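Local coordinates for protein putative aminopeptidase (Leishmania major, PDB 5NTH) that probably acts as a manganese-dependent leucyl aminopeptidase of the M17 family, removing residues from the N-termini of peptides, at residues A[19-22]-A[23-27]. Sequence-based numbering, arbitrary orientation.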
loop_
_atom_site.group_PDB
_atom_site.type_symbol
_atom_site.label_atom_id
_atom_site.label_comp_id
_atom_site.label_asym_id
_atom_site.label_seq_id
_atom_site.Cartn_x
_atom_site.Cartn_y
_atom_site.Cartn_z
ATOM N N SER A 19 -14.174 -3.221 40.806
ATOM C CA SER A 19 -13.803 -3.312 42.250
ATOM C C SER A 19 -13.222 -4.681 42.616
ATOM O O SER A 19 -12.284 -4.770 43.408
ATOM C CB SER A 19 -14.980 -2.952 43.175
ATOM O OG SER A 19 -15.169 -1.538 43.268
ATOM N N ALA A 20 -13.770 -5.719 42.003
ATOM C CA ALA A 20 -13.257 -7.084 42.126
ATOM C C ALA A 20 -11.954 -7.287 41.380
ATOM O O ALA A 20 -11.064 -7.966 41.891
ATOM C CB ALA A 20 -14.280 -8.097 41.627
ATOM N N TYR A 21 -11.847 -6.743 40.173
ATOM C CA TYR A 21 -10.587 -6.789 39.423
ATOM C C TYR A 21 -9.462 -6.123 40.216
ATOM O O TYR A 21 -8.327 -6.618 40.244
ATOM C CB TYR A 21 -10.693 -6.114 38.049
ATOM C CG TYR A 21 -9.371 -6.078 37.353
ATOM C CD1 TYR A 21 -8.894 -7.188 36.655
ATOM C CD2 TYR A 21 -8.546 -4.975 37.482
ATOM C CE1 TYR A 21 -7.638 -7.178 36.064
ATOM C CE2 TYR A 21 -7.285 -4.939 36.888
ATOM C CZ TYR A 21 -6.844 -6.034 36.172
ATOM O OH TYR A 21 -5.604 -5.969 35.607
ATOM N N VAL A 22 -9.776 -5.003 40.858
ATOM C CA VAL A 22 -8.792 -4.302 41.676
ATOM C C VAL A 22 -8.297 -5.243 42.759
ATOM O O VAL A 22 -7.094 -5.442 42.897
ATOM C CB VAL A 22 -9.384 -3.023 42.266
ATOM C CG1 VAL A 22 -8.487 -2.433 43.341
ATOM C CG2 VAL A 22 -9.590 -1.999 41.158
ATOM N N GLN A 23 -9.226 -5.872 43.474
ATOM C CA GLN A 23 -8.861 -6.810 44.547
ATOM C C GLN A 23 -7.920 -7.909 44.114
ATOM O O GLN A 23 -6.999 -8.275 44.861
ATOM C CB GLN A 23 -10.104 -7.450 45.191
ATOM C CG GLN A 23 -10.901 -6.500 46.053
ATOM C CD GLN A 23 -9.993 -5.593 46.830
ATOM O OE1 GLN A 23 -9.914 -4.383 46.557
ATOM N NE2 GLN A 23 -9.236 -6.179 47.757
ATOM N N THR A 24 -8.139 -8.436 42.920
ATOM C CA THR A 24 -7.329 -9.560 42.466
ATOM C C THR A 24 -5.915 -9.062 42.246
ATOM O O THR A 24 -4.950 -9.795 42.461
ATOM C CB THR A 24 -7.852 -10.178 41.170
ATOM O OG1 THR A 24 -7.738 -9.218 40.114
ATOM C CG2 THR A 24 -9.321 -10.620 41.326
ATOM N N CYS A 25 -5.819 -7.801 41.831
ATOM C CA CYS A 25 -4.546 -7.116 41.647
ATOM C C CYS A 25 -3.852 -6.656 42.940
ATOM O O CYS A 25 -2.641 -6.777 43.063
ATOM C CB CYS A 25 -4.749 -5.924 40.707
ATOM S SG CYS A 25 -4.910 -6.407 38.989
ATOM N N THR A 26 -4.614 -6.106 43.879
ATOM C CA THR A 26 -4.034 -5.629 45.131
ATOM C C THR A 26 -3.663 -6.737 46.135
ATOM O O THR A 26 -2.758 -6.538 46.902
ATOM C CB THR A 26 -4.899 -4.559 45.838
ATOM O OG1 THR A 26 -6.110 -5.134 46.324
ATOM C CG2 THR A 26 -5.236 -3.408 44.896
ATOM N N ASN A 27 -4.336 -7.881 46.133
ATOM C CA ASN A 27 -3.917 -9.011 46.972
ATOM C C ASN A 27 -3.170 -10.103 46.215
ATOM O O ASN A 27 -3.004 -11.214 46.719
ATOM C CB ASN A 27 -5.127 -9.656 47.645
ATOM C CG ASN A 27 -5.973 -8.653 48.387
ATOM O OD1 ASN A 27 -7.137 -8.437 48.035
ATOM N ND2 ASN A 27 -5.390 -8.014 49.410
#
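Cys-25 sets its sulfur against the ring of Tyr-21, one helical turn back: SG is 3.9 Å from the ring centroid and 33° off the ring normal, an oblique sulfur-aromatic contact. The sulfur does not sit over the middle of the ring but is displaced toward its hydroxyl-bearing end, where CZ is the nearest atom at 3.4 Å from SG. With CG anti to the backbone N (chi1 175°), the tyrosine ring runs forward along the helix and meets the next turn.

On the same turn, Thr-24 bends its hydroxyl back to the main chain. Its chi1 of 65° puts OG1 between its own N and carbonyl carbon, from where it donates to Tyr-21 O over 2.7 Å. That carbonyl also takes the helical bond from Cys-25 N, 3.2 Å from Tyr-21 O, and both donors reach it from one face of the carbonyl plane. A further i to i+4 pair packs Val-22 CG1 on Thr-26 CG2 at 3.7 Å, alongside the 2.7 Å bond from Thr-26 N to Val-22 O. Back at Ser-19, its carbonyl O accepts from Gln-23 N and has the aliphatic CG of Gln-23 beside it.

Further out, Tyr-21 OH is hydrogen-bonded to Thr-222, and Thr-24 OG1 has a second partner in Arg-218. Ile-235 of helix 229-243 and Leu-219 of helix 203-221 both touch the Tyr-21 and Cys-25 side chains. An i to i+3 hydroxyl-to-carbonyl hydrogen bond together with i to i+4 side-chain packing thus marks the last turns of helix 12-26, where Tyr-21, Val-22 and Cys-25 are buried and Gln-23 is exposed; the tyrosine-cysteine face lies against helices 203-221 and 229-243, away from the two manganese ions and the actinonin pocket.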